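2,5-dihydroxypyridine 5,6-dioxygenase (Pseudomonas putida KT2440, PDB 7CUP) catalyses the iron-dependent cleavage by O2 of the 2,5-dihydroxypyridine ring between carbons 5 and 6, giving N-formylmaleamate in nicotinate degradation. Local coordinates at residues A[42-47]-A[52-57]; A[14-19]-A[96-101]; A[163-168]-A[264-269]; A[206-211]-A[297-302]. All coordinates share one frame; numbering follows the deposited sequence.

How the contacts relate
The four contacts form two pairs on opposite sides of the chain's centre. Contact 1 lies between the two segments of contact 2 in the sequence, and both close before contacts 3 and 4 open. Contacts 1 and 2 share the parallel sheet that holds strands 53-58 and 96-99. Their centres are about 9 Å apart, and Leu-16 of contact 2 touches Ala-46 and Ala-47 of contact 1. Contacts 3 and 4 have centres about 7 Å apart, and their segments alternate along the chain. Contacts 2 and 3 lie about 30 Å apart, centre to centre. The iron sits at the antiparallel sheet of strands 263-269, 299-303 and 319-323, away from the parallel one.

Contact 1: residues A[42-47]-A[52-57]; sequences AAMEAA and AKVYAV
The folded side chain of Met-44 lies along the strand backbone at Tyr-55 and Ala-56. The chi1 torsion of -69° puts its CG opposite the carbonyl carbon and next to the backbone N, and the chain then bends twice, at chi2 and chi3. These bends bring the thioether to the strand. Met-44 CE reaches Ala-56 N at 3.8 Å, and Met-44 SD lies 4.0 Å from Tyr-55 C. Met-44 SD also sits 4.0 Å from Ala-56 CB. Val-54 points from the strand toward the helix. Its CG2 branch meets Met-44 CE at 4.2 Å. Its CG1 branch points at Ala-47, but that pair is modelled too close for its distance to be trusted.

Helix 42-47 and strand 53-57 run nearly antiparallel, at 165°, with their axes 8.3 Å apart at the closest point. This is the helix and second strand of the beta-alpha-beta unit made by strand 26-31, helix 37-49 and strand 53-58. The two segments draw together at the turn between them. There Ala-52 N donates to Ala-47 O at 3.1 Å. Ala-56 also pairs, in an antiparallel ladder, with a strand of the second subunit, so the sheet runs on across that interface. Tyr-55 points away from the helix and hydrogen-bonds through OH to Ala-90 O.

Between the two segments the side chains meet by apolar packing. The single hydrogen bond across them, Ala-52 N to Ala-47 O, joins main-chain atoms next to the turn. The contact therefore carries little polar specificity.

Contact 2: residues A[14-19]-A[96-101]; sequences HVLKLS and LVVDTM
Leu-96 meets both Ser-19 and Leu-16 with its two methyl branches. These residues join helix 5-18 and the residue that follows it to strand 96-99, the middle strand of a parallel sheet with the flavodoxin-like strand order 2-1-3-4-5. Leu-96 CD1 touches Ser-19 CB at 3.5 Å. The other branch, Leu-96 CD2, lies 4.0 Å from Leu-16 CD2, and the two leucine side chains slant across each other. With CG opposite its backbone N (chi1 -176°), Leu-96 extends toward the helix. Leu-16 CD2 also lies 4.1 Å from Val-98 CG2, where the side chains cross at about a right angle. One methyl of Leu-16 therefore rests on two residues that point to the same side of the strand.

No hydrogen bond joins the two segments, and all four touching residues are buried. In the next shell, Leu-16 packs on Ala-46 and Ala-47 of helix 37-49 and on Leu-50. The strand pairs through its backbone with strand 26-31 on one flank and strand 118-121 on the other. At its end Asp-99 OD1 accepts from Met-101 N at 2.8 Å, forming an Asx turn. Asp-99 OD1 also takes Met-102 N and OD2 takes Leu-103 N, so the carboxylate holds the chain after the strand by several N-H groups.

Ser-19 is where the chain leaves the helix. Its backbone O is hydrogen-bonded to Arg-118 NH2, and its OG has Ala-181 N as a partner. Ser-19 OG also donates to Val-15 O at 3.0 Å, while Ser-19 N reaches that same oxygen from the other face of the carbonyl plane.

Contact 3: residues A[163-168]-A[264-269]; sequences SDFHAP and SHIGWG. With FE (Fe (III) ion), chain G.
Ala-167 and Ile-266 mark the closest passage of the two strand backbones, with their CA atoms 8.6 Å apart, too far for the strands to pair here. The gap is bridged by side chains. Ile-266 reaches across with its CD1 methyl, and Ile-266 CD1 sits 3.4 Å from Ala-167 CB. That is tighter than usual for two carbons. The torsions explain the reach: CG1 stands between the backbone N and the carbonyl carbon (chi1 51°), and the chain is then extended to CD1. The other branch, Ile-266 CG2, approaches Phe-165 CE2 at 4.4 Å.

The contact packs one antiparallel sheet, with 164-168 as an outermost strand within the chain, against a second in which 263-269 is the central strand. Ile-266 also touches Phe-299 and Phe-301 of the neighbouring strand 299-303.

Alternation along strand 264-269 sends His-265 to the other side, toward the iron. His-265 NE2 binds the metal at 2.2 Å. Ser-302, His-318 and Asp-320 are the other protein ligands. Water 2 at 2.3 Å and water 1 at 2.4 Å from the iron complete six-fold coordination. The two histidines and the aspartate match the set of two histidines and one carboxylate found in many non-haem iron oxygenases. The His-265 ring also meets that of Phe-196, with their planes at about 45°, and its side chain packs on Leu-300.

Contact 4: residues A[206-211]-A[297-302]; sequences GTLVLD and GNFLFS. With FE (Fe (III) ion), chain G.
Leu-208 and Phe-301 are nearest in the backbone, at 9.5 Å between CA atoms, where strands 207-210 and 299-302 cross at -109° with axes 10.7 Å apart. The main feature is a CH-pi interaction. Leu-208 CD1 sits over the middle of one face of the Phe-301 ring, 3.7 Å from its centroid and only 4° off the ring normal. Phe-301 CG stands between the backbone N and the carbonyl carbon (chi1 66°), with its ring turned to meet Leu-208, which comes from the opposite direction. Leu-208 CD2 meets Phe-299 CE2 at 3.8 Å, the two side chains crossing at about a right angle. Leu-210 CD1 comes to the edge of the Phe-301 ring, 4.2 Å from Phe-301 CZ.

The next residue, Ser-302, points the other way. Ser-302 OG binds the iron at 2.3 Å and is also hydrogen-bonded to Leu-319 O. The hydrophobic contact therefore lies behind a ligand strand of the metal site.

Strand 207-210 belongs to a three-stranded antiparallel sheet and pairs with 227-232, whose Leu-229 also packs on Leu-210 and Phe-301. Strand 299-303 lies between 263-269 and 319-323, and Ile-321 and Leu-323 of the latter touch Phe-301.

Contact 1: residues A[42-47]-A[52-57]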
loop_
_atom_site.group_PDB
_atom_site.type_symbol
_atom_site.label_atom_id
_atom_site.label_comp_id
_atom_site.label_asym_id
_atom_site.label_seq_id
_atom_site.Cartn_x
_atom_site.Cartn_y
_atom_site.Cartn_z
ATOM N N ALA A 42 -1.596 -6.540 15.711
ATOM C CA ALA A 42 -1.470 -6.452 17.189
ATOM C C ALA A 42 -1.782 -7.810 17.855
ATOM O O ALA A 42 -1.093 -8.165 18.836
ATOM C CB ALA A 42 -2.353 -5.379 17.729
ATOM N N ALA A 43 -2.804 -8.512 17.371
ATOM C CA ALA A 43 -3.203 -9.856 17.846
ATOM C C ALA A 43 -2.080 -10.855 17.549
ATOM O O ALA A 43 -1.701 -11.622 18.450
ATOM C CB ALA A 43 -4.534 -10.241 17.236
ATOM N N MET A 44 -1.530 -10.838 16.335
ATOM C CA MET A 44 -0.441 -11.766 15.928
ATOM C C MET A 44 0.805 -11.484 16.802
ATOM O O MET A 44 1.349 -12.439 17.359
ATOM C CB MET A 44 -0.091 -11.602 14.448
ATOM C CG MET A 44 -1.183 -12.087 13.477
ATOM S SD MET A 44 -1.313 -13.886 13.363
ATOM C CE MET A 44 0.009 -14.281 12.227
ATOM N N GLU A 45 1.180 -10.209 16.951
ATOM C CA GLU A 45 2.374 -9.740 17.707
ATOM C C GLU A 45 2.188 -10.087 19.182
ATOM O O GLU A 45 3.067 -10.713 19.733
ATOM C CB GLU A 45 2.650 -8.253 17.484
ATOM C CG GLU A 45 3.292 -7.967 16.132
ATOM C CD GLU A 45 4.371 -8.977 15.725
ATOM O OE1 GLU A 45 4.140 -9.802 14.773
ATOM O OE2 GLU A 45 5.446 -8.956 16.377
ATOM N N ALA A 46 1.042 -9.779 19.779
ATOM C CA ALA A 46 0.779 -10.034 21.209
ATOM C C ALA A 46 0.816 -11.546 21.515
ATOM O O ALA A 46 1.465 -11.962 22.522
ATOM C CB ALA A 46 -0.536 -9.427 21.606
ATOM N N ALA A 47 0.159 -12.370 20.708
ATOM C CA ALA A 47 0.161 -13.841 20.902
ATOM C C ALA A 47 1.593 -14.374 20.886
ATOM O O ALA A 47 1.934 -15.210 21.783
ATOM C CB ALA A 47 -0.695 -14.507 19.874
ATOM N N ALA A 52 2.915 -17.977 22.730
ATOM C CA ALA A 52 1.945 -18.873 22.068
ATOM C C ALA A 52 2.398 -19.137 20.629
ATOM O O ALA A 52 3.133 -18.337 20.081
ATOM C CB ALA A 52 0.573 -18.265 22.143
ATOM N N LYS A 53 2.041 -20.289 20.076
ATOM C CA LYS A 53 2.084 -20.550 18.617
ATOM C C LYS A 53 0.940 -19.744 17.981
ATOM O O LYS A 53 -0.139 -19.681 18.587
ATOM C CB LYS A 53 1.976 -22.054 18.383
ATOM C CG LYS A 53 3.115 -22.864 18.996
ATOM C CD LYS A 53 4.434 -22.510 18.317
ATOM C CE LYS A 53 5.645 -23.056 19.043
ATOM N NZ LYS A 53 6.818 -23.069 18.135
ATOM N N VAL A 54 1.189 -19.094 16.852
ATOM C CA VAL A 54 0.169 -18.258 16.158
ATOM C C VAL A 54 0.155 -18.552 14.664
ATOM O O VAL A 54 1.181 -18.868 14.078
ATOM C CB VAL A 54 0.385 -16.758 16.417
ATOM C CG1 VAL A 54 0.620 -16.513 17.887
ATOM C CG2 VAL A 54 1.530 -16.175 15.602
ATOM N N TYR A 55 -1.020 -18.402 14.062
ATOM C CA TYR A 55 -1.193 -18.353 12.598
ATOM C C TYR A 55 -2.452 -17.531 12.341
ATOM O O TYR A 55 -3.303 -17.432 13.266
ATOM C CB TYR A 55 -1.286 -19.762 11.997
ATOM C CG TYR A 55 -2.361 -20.654 12.567
ATOM C CD1 TYR A 55 -2.194 -21.279 13.795
ATOM C CD2 TYR A 55 -3.551 -20.882 11.895
ATOM C CE1 TYR A 55 -3.175 -22.106 14.326
ATOM C CE2 TYR A 55 -4.557 -21.695 12.419
ATOM C CZ TYR A 55 -4.365 -22.308 13.644
ATOM O OH TYR A 55 -5.298 -23.147 14.160
ATOM N N ALA A 56 -2.535 -16.939 11.154
ATOM C CA ALA A 56 -3.739 -16.237 10.656
ATOM C C ALA A 56 -4.480 -17.149 9.676
ATOM O O ALA A 56 -3.851 -17.944 8.932
ATOM C CB ALA A 56 -3.362 -14.909 10.030
ATOM N N VAL A 57 -5.806 -17.097 9.746
ATOM C CA VAL A 57 -6.736 -17.738 8.791
ATOM C C VAL A 57 -7.526 -16.625 8.123
ATOM O O VAL A 57 -8.125 -15.830 8.854
ATOM C CB VAL A 57 -7.657 -18.735 9.501
ATOM C CG1 VAL A 57 -8.610 -19.356 8.506
ATOM C CG2 VAL A 57 -6.837 -19.792 10.210
#

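Contact 2: residues A[14-19]-A[96-101]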
loop_
_atom_site.group_PDB
_atom_site.type_symbol
_atom_site.label_atom_id
_atom_site.label_comp_id
_atom_site.label_asym_id
_atom_site.label_seq_id
_atom_site.Cartn_x
_atom_site.Cartn_y
_atom_site.Cartn_z
ATOM N N HIS A 14 -2.659 -7.900 27.217
ATOM C CA HIS A 14 -3.506 -7.882 28.442
ATOM C C HIS A 14 -4.715 -8.814 28.275
ATOM O O HIS A 14 -4.915 -9.722 29.122
ATOM C CB HIS A 14 -3.911 -6.449 28.800
ATOM C CG HIS A 14 -4.969 -6.388 29.853
ATOM N ND1 HIS A 14 -4.670 -6.454 31.194
ATOM C CD2 HIS A 14 -6.304 -6.225 29.770
ATOM C CE1 HIS A 14 -5.777 -6.363 31.898
ATOM N NE2 HIS A 14 -6.799 -6.218 31.047
ATOM N N VAL A 15 -5.460 -8.671 27.184
ATOM C CA VAL A 15 -6.726 -9.425 26.962
ATOM C C VAL A 15 -6.398 -10.898 26.661
ATOM O O VAL A 15 -7.149 -11.744 27.136
ATOM C CB VAL A 15 -7.593 -8.736 25.886
ATOM C CG1 VAL A 15 -8.866 -9.525 25.597
ATOM C CG2 VAL A 15 -7.925 -7.301 26.326
ATOM N N LEU A 16 -5.333 -11.211 25.917
ATOM C CA LEU A 16 -4.938 -12.625 25.656
ATOM C C LEU A 16 -4.473 -13.306 26.970
ATOM O O LEU A 16 -4.851 -14.440 27.192
ATOM C CB LEU A 16 -3.843 -12.653 24.597
ATOM C CG LEU A 16 -4.267 -12.262 23.177
ATOM C CD1 LEU A 16 -3.091 -12.493 22.248
ATOM C CD2 LEU A 16 -5.473 -13.018 22.690
ATOM N N LYS A 17 -3.762 -12.594 27.840
ATOM C CA LYS A 17 -3.405 -13.078 29.202
ATOM C C LYS A 17 -4.681 -13.392 30.003
ATOM O O LYS A 17 -4.797 -14.521 30.507
ATOM C CB LYS A 17 -2.510 -12.065 29.915
ATOM C CG LYS A 17 -1.116 -12.586 30.197
ATOM C CD LYS A 17 -0.223 -11.642 30.974
ATOM C CE LYS A 17 0.767 -10.945 30.068
ATOM N NZ LYS A 17 1.416 -9.796 30.736
ATOM N N LEU A 18 -5.627 -12.462 30.086
ATOM C CA LEU A 18 -6.890 -12.726 30.801
ATOM C C LEU A 18 -7.573 -13.929 30.154
ATOM O O LEU A 18 -8.269 -14.664 30.859
ATOM C CB LEU A 18 -7.780 -11.483 30.750
ATOM C CG LEU A 18 -7.356 -10.344 31.668
ATOM C CD1 LEU A 18 -8.246 -9.123 31.458
ATOM C CD2 LEU A 18 -7.375 -10.794 33.130
ATOM N N SER A 19 -7.400 -14.107 28.850
ATOM C CA SER A 19 -7.961 -15.235 28.061
ATOM C C SER A 19 -7.124 -16.520 28.217
ATOM O O SER A 19 -7.380 -17.478 27.467
ATOM C CB SER A 19 -8.102 -14.845 26.593
ATOM O OG SER A 19 -9.105 -13.870 26.408
ATOM N N LEU A 96 -7.414 -20.831 21.043
ATOM C CA LEU A 96 -8.176 -19.556 21.082
ATOM C C LEU A 96 -8.198 -18.975 19.671
ATOM O O LEU A 96 -7.136 -18.991 19.004
ATOM C CB LEU A 96 -7.507 -18.583 22.053
ATOM C CG LEU A 96 -8.273 -17.263 22.241
ATOM C CD1 LEU A 96 -8.399 -16.897 23.720
ATOM C CD2 LEU A 96 -7.607 -16.136 21.500
ATOM N N VAL A 97 -9.364 -18.546 19.209
ATOM C CA VAL A 97 -9.512 -17.820 17.912
ATOM C C VAL A 97 -9.766 -16.362 18.268
ATOM O O VAL A 97 -10.632 -16.140 19.145
ATOM C CB VAL A 97 -10.660 -18.411 17.072
ATOM C CG1 VAL A 97 -10.914 -17.583 15.815
ATOM C CG2 VAL A 97 -10.371 -19.868 16.725
ATOM N N VAL A 98 -8.957 -15.437 17.727
ATOM C CA VAL A 98 -9.294 -13.984 17.730
ATOM C C VAL A 98 -10.071 -13.724 16.452
ATOM O O VAL A 98 -9.478 -13.778 15.395
ATOM C CB VAL A 98 -8.057 -13.084 17.780
ATOM C CG1 VAL A 98 -8.477 -11.637 17.750
ATOM C CG2 VAL A 98 -7.208 -13.395 18.999
ATOM N N ASP A 99 -11.355 -13.459 16.550
ATOM C CA ASP A 99 -12.192 -13.204 15.359
ATOM C C ASP A 99 -12.215 -11.693 15.081
ATOM O O ASP A 99 -12.821 -10.934 15.844
ATOM C CB ASP A 99 -13.553 -13.858 15.602
ATOM C CG ASP A 99 -14.567 -13.591 14.516
ATOM O OD1 ASP A 99 -14.159 -13.019 13.472
ATOM O OD2 ASP A 99 -15.752 -13.907 14.759
ATOM N N THR A 100 -11.587 -11.273 13.987
ATOM C CA THR A 100 -11.621 -9.881 13.474
ATOM C C THR A 100 -12.513 -9.785 12.238
ATOM O O THR A 100 -12.435 -8.751 11.556
ATOM C CB THR A 100 -10.210 -9.398 13.126
ATOM O OG1 THR A 100 -9.706 -10.086 11.973
ATOM C CG2 THR A 100 -9.238 -9.603 14.260
ATOM N N MET A 101 -13.367 -10.773 11.959
ATOM C CA MET A 101 -14.261 -10.724 10.763
ATOM C C MET A 101 -15.748 -10.890 11.140
ATOM O O MET A 101 -16.577 -10.695 10.227
ATOM C CB MET A 101 -13.872 -11.772 9.712
ATOM C CG MET A 101 -14.294 -13.179 10.029
ATOM S SD MET A 101 -13.953 -14.319 8.643
ATOM C CE MET A 101 -15.443 -14.165 7.685
#

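Contact 3: residues A[163-168]-A[264-269]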
loop_
_atom_site.group_PDB
_atom_site.type_symbol
_atom_site.label_atom_id
_atom_site.label_comp_id
_atom_site.label_asym_id
_atom_site.label_seq_id
_atom_site.Cartn_x
_atom_site.Cartn_y
_atom_site.Cartn_z
ATOM N N SER A 163 -43.387 1.388 29.351
ATOM C CA SER A 163 -42.990 -0.029 29.198
ATOM C C SER A 163 -43.685 -0.783 30.329
ATOM O O SER A 163 -43.652 -0.264 31.444
ATOM C CB SER A 163 -41.490 -0.220 29.204
ATOM O OG SER A 163 -40.952 0.169 27.947
ATOM N N ASP A 164 -44.347 -1.898 30.008
ATOM C CA ASP A 164 -44.943 -2.857 30.978
ATOM C C ASP A 164 -44.918 -4.236 30.315
ATOM O O ASP A 164 -45.813 -4.559 29.539
ATOM C CB ASP A 164 -46.335 -2.388 31.414
ATOM C CG ASP A 164 -46.881 -3.162 32.605
ATOM O OD1 ASP A 164 -48.101 -3.384 32.628
ATOM O OD2 ASP A 164 -46.087 -3.534 33.497
ATOM N N PHE A 165 -43.844 -4.983 30.547
ATOM C CA PHE A 165 -43.429 -6.149 29.730
ATOM C C PHE A 165 -43.143 -7.323 30.676
ATOM O O PHE A 165 -42.433 -7.139 31.694
ATOM C CB PHE A 165 -42.203 -5.765 28.885
ATOM C CG PHE A 165 -41.634 -6.895 28.071
ATOM C CD1 PHE A 165 -42.293 -7.346 26.937
ATOM C CD2 PHE A 165 -40.484 -7.550 28.480
ATOM C CE1 PHE A 165 -41.787 -8.409 26.205
ATOM C CE2 PHE A 165 -39.981 -8.612 27.748
ATOM C CZ PHE A 165 -40.639 -9.046 26.620
ATOM N N HIS A 166 -43.672 -8.499 30.352
ATOM C CA HIS A 166 -43.501 -9.707 31.198
ATOM C C HIS A 166 -42.962 -10.841 30.341
ATOM O O HIS A 166 -43.540 -11.120 29.274
ATOM C CB HIS A 166 -44.810 -10.099 31.913
ATOM C CG HIS A 166 -44.586 -11.026 33.068
ATOM N ND1 HIS A 166 -44.019 -10.611 34.268
ATOM C CD2 HIS A 166 -44.822 -12.353 33.209
ATOM C CE1 HIS A 166 -43.931 -11.635 35.096
ATOM N NE2 HIS A 166 -44.415 -12.719 34.466
ATOM N N ALA A 167 -41.908 -11.484 30.834
ATOM C CA ALA A 167 -41.226 -12.614 30.166
ATOM C C ALA A 167 -41.082 -13.782 31.137
ATOM O O ALA A 167 -40.167 -13.811 31.954
ATOM C CB ALA A 167 -39.874 -12.163 29.661
ATOM N N PRO A 168 -41.945 -14.813 31.049
ATOM C CA PRO A 168 -41.683 -16.063 31.763
ATOM C C PRO A 168 -40.327 -16.659 31.322
ATOM O O PRO A 168 -40.037 -16.741 30.132
ATOM C CB PRO A 168 -42.885 -16.951 31.390
ATOM C CG PRO A 168 -43.944 -15.973 30.903
ATOM C CD PRO A 168 -43.162 -14.867 30.225
ATOM N N SER A 264 -36.327 -12.076 21.018
ATOM C CA SER A 264 -35.145 -12.938 21.249
ATOM C C SER A 264 -34.596 -12.626 22.640
ATOM O O SER A 264 -35.302 -12.854 23.619
ATOM C CB SER A 264 -34.132 -12.765 20.141
ATOM O OG SER A 264 -34.462 -13.630 19.061
ATOM N N HIS A 265 -33.370 -12.132 22.757
ATOM C CA HIS A 265 -32.704 -12.064 24.073
ATOM C C HIS A 265 -33.189 -10.820 24.812
ATOM O O HIS A 265 -33.646 -9.854 24.158
ATOM C CB HIS A 265 -31.183 -12.227 23.936
ATOM C CG HIS A 265 -30.504 -11.176 23.139
ATOM N ND1 HIS A 265 -30.155 -9.956 23.682
ATOM C CD2 HIS A 265 -30.084 -11.171 21.858
ATOM C CE1 HIS A 265 -29.556 -9.223 22.762
ATOM N NE2 HIS A 265 -29.508 -9.948 21.635
ATOM N N ILE A 266 -33.144 -10.882 26.139
ATOM C CA ILE A 266 -33.651 -9.833 27.058
ATOM C C ILE A 266 -32.661 -9.826 28.200
ATOM O O ILE A 266 -32.243 -10.914 28.592
ATOM C CB ILE A 266 -35.102 -10.155 27.486
ATOM C CG1 ILE A 266 -35.247 -11.584 28.006
ATOM C CG2 ILE A 266 -36.059 -9.924 26.338
ATOM C CD1 ILE A 266 -36.592 -11.857 28.654
ATOM N N GLY A 267 -32.215 -8.668 28.647
ATOM C CA GLY A 267 -31.161 -8.634 29.665
ATOM C C GLY A 267 -30.869 -7.218 30.076
ATOM O O GLY A 267 -31.657 -6.333 29.735
ATOM N N TRP A 268 -29.771 -6.997 30.778
ATOM C CA TRP A 268 -29.416 -5.638 31.238
ATOM C C TRP A 268 -27.901 -5.442 31.204
ATOM O O TRP A 268 -27.168 -6.436 31.156
ATOM C CB TRP A 268 -30.066 -5.340 32.598
ATOM C CG TRP A 268 -29.540 -6.078 33.787
ATOM C CD1 TRP A 268 -28.634 -5.612 34.687
ATOM C CD2 TRP A 268 -29.910 -7.393 34.244
ATOM N NE1 TRP A 268 -28.385 -6.555 35.646
ATOM C CE2 TRP A 268 -29.170 -7.645 35.416
ATOM C CE3 TRP A 268 -30.797 -8.367 33.788
ATOM C CZ2 TRP A 268 -29.294 -8.825 36.150
ATOM C CZ3 TRP A 268 -30.895 -9.552 34.488
ATOM C CH2 TRP A 268 -30.160 -9.770 35.656
ATOM N N GLY A 269 -27.494 -4.178 31.180
ATOM C CA GLY A 269 -26.113 -3.756 30.947
ATOM C C GLY A 269 -25.413 -3.524 32.243
ATOM O O GLY A 269 -26.070 -2.991 33.164
HETATM FE FE FE G . -29.797 -9.587 19.468
HETATM O O HOH W 1 -30.174 -11.749 18.627
HETATM O O HOH W 2 -27.483 -9.536 19.473
#

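Contact 4: residues A[206-211]-A[297-302]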
loop_
_atom_site.group_PDB
_atom_site.type_symbol
_atom_site.label_atom_id
_atom_site.label_comp_id
_atom_site.label_asym_id
_atom_site.label_seq_id
_atom_site.Cartn_x
_atom_site.Cartn_y
_atom_site.Cartn_z
ATOM N N GLY A 206 -46.905 -7.879 26.603
ATOM C CA GLY A 206 -47.139 -6.513 27.119
ATOM C C GLY A 206 -46.647 -5.439 26.164
ATOM O O GLY A 206 -46.767 -5.632 24.942
ATOM N N THR A 207 -46.093 -4.357 26.713
ATOM C CA THR A 207 -45.706 -3.123 25.986
ATOM C C THR A 207 -44.232 -2.789 26.265
ATOM O O THR A 207 -43.830 -2.714 27.457
ATOM C CB THR A 207 -46.625 -1.965 26.391
ATOM O OG1 THR A 207 -47.943 -2.492 26.288
ATOM C CG2 THR A 207 -46.507 -0.737 25.516
ATOM N N LEU A 208 -43.452 -2.594 25.193
ATOM C CA LEU A 208 -42.124 -1.943 25.284
ATOM C C LEU A 208 -42.198 -0.623 24.522
ATOM O O LEU A 208 -42.529 -0.648 23.335
ATOM C CB LEU A 208 -41.053 -2.886 24.733
ATOM C CG LEU A 208 -40.779 -4.111 25.604
ATOM C CD1 LEU A 208 -40.040 -5.183 24.814
ATOM C CD2 LEU A 208 -40.030 -3.745 26.893
ATOM N N VAL A 209 -41.948 0.485 25.226
ATOM C CA VAL A 209 -41.938 1.845 24.617
ATOM C C VAL A 209 -40.477 2.252 24.396
ATOM O O VAL A 209 -39.706 2.389 25.375
ATOM C CB VAL A 209 -42.703 2.873 25.475
ATOM C CG1 VAL A 209 -42.503 4.303 24.971
ATOM C CG2 VAL A 209 -44.187 2.509 25.560
ATOM N N LEU A 210 -40.112 2.447 23.143
ATOM C CA LEU A 210 -38.854 3.164 22.835
ATOM C C LEU A 210 -39.166 4.628 23.109
ATOM O O LEU A 210 -39.991 5.192 22.403
ATOM C CB LEU A 210 -38.442 2.922 21.382
ATOM C CG LEU A 210 -37.794 1.574 21.086
ATOM C CD1 LEU A 210 -38.755 0.428 21.358
ATOM C CD2 LEU A 210 -37.338 1.528 19.640
ATOM N N ASP A 211 -38.607 5.188 24.168
ATOM C CA ASP A 211 -38.812 6.616 24.494
ATOM C C ASP A 211 -37.924 7.459 23.587
ATOM O O ASP A 211 -37.029 6.897 22.920
ATOM C CB ASP A 211 -38.518 6.905 25.956
ATOM C CG ASP A 211 -39.121 8.211 26.433
ATOM O OD1 ASP A 211 -39.847 8.836 25.644
ATOM O OD2 ASP A 211 -38.883 8.565 27.584
ATOM N N GLY A 297 -27.110 -0.381 33.323
ATOM C CA GLY A 297 -28.516 -0.128 33.707
ATOM C C GLY A 297 -29.478 -0.053 32.531
ATOM O O GLY A 297 -30.657 0.215 32.754
ATOM N N ASN A 298 -29.040 -0.331 31.307
ATOM C CA ASN A 298 -29.974 -0.398 30.162
ATOM C C ASN A 298 -30.820 -1.670 30.332
ATOM O O ASN A 298 -30.428 -2.579 31.082
ATOM C CB ASN A 298 -29.234 -0.263 28.806
ATOM C CG ASN A 298 -28.495 -1.502 28.319
ATOM O OD1 ASN A 298 -28.679 -2.605 28.834
ATOM N ND2 ASN A 298 -27.663 -1.344 27.294
ATOM N N PHE A 299 -31.959 -1.716 29.660
ATOM C CA PHE A 299 -32.671 -2.965 29.312
ATOM C C PHE A 299 -32.453 -3.179 27.819
ATOM O O PHE A 299 -32.770 -2.279 27.030
ATOM C CB PHE A 299 -34.163 -2.891 29.628
ATOM C CG PHE A 299 -34.922 -4.093 29.144
ATOM C CD1 PHE A 299 -34.674 -5.339 29.682
ATOM C CD2 PHE A 299 -35.835 -3.989 28.124
ATOM C CE1 PHE A 299 -35.344 -6.461 29.212
ATOM C CE2 PHE A 299 -36.533 -5.096 27.678
ATOM C CZ PHE A 299 -36.269 -6.338 28.209
ATOM N N LEU A 300 -31.903 -4.326 27.455
ATOM C CA LEU A 300 -31.606 -4.661 26.050
ATOM C C LEU A 300 -32.487 -5.828 25.676
ATOM O O LEU A 300 -32.335 -6.899 26.293
ATOM C CB LEU A 300 -30.129 -5.035 25.906
ATOM C CG LEU A 300 -29.690 -5.406 24.494
ATOM C CD1 LEU A 300 -29.855 -4.224 23.537
ATOM C CD2 LEU A 300 -28.245 -5.893 24.501
ATOM N N PHE A 301 -33.326 -5.638 24.676
ATOM C CA PHE A 301 -34.021 -6.769 24.036
ATOM C C PHE A 301 -33.638 -6.816 22.568
ATOM O O PHE A 301 -33.118 -5.826 22.029
ATOM C CB PHE A 301 -35.537 -6.700 24.220
ATOM C CG PHE A 301 -36.243 -5.565 23.542
ATOM C CD1 PHE A 301 -36.182 -4.285 24.067
ATOM C CD2 PHE A 301 -36.992 -5.784 22.397
ATOM C CE1 PHE A 301 -36.850 -3.241 23.448
ATOM C CE2 PHE A 301 -37.665 -4.737 21.787
ATOM C CZ PHE A 301 -37.592 -3.472 22.318
ATOM N N SER A 302 -33.945 -7.953 21.965
ATOM C CA SER A 302 -33.606 -8.261 20.570
ATOM C C SER A 302 -34.817 -8.904 19.883
ATOM O O SER A 302 -35.748 -9.358 20.596
ATOM C CB SER A 302 -32.377 -9.133 20.525
ATOM O OG SER A 302 -32.075 -9.443 19.176
HETATM FE FE FE G . -29.797 -9.587 19.468
HETATM O O HOH W 1 -30.174 -11.749 18.627
HETATM O O HOH W 2 -27.483 -9.536 19.473
#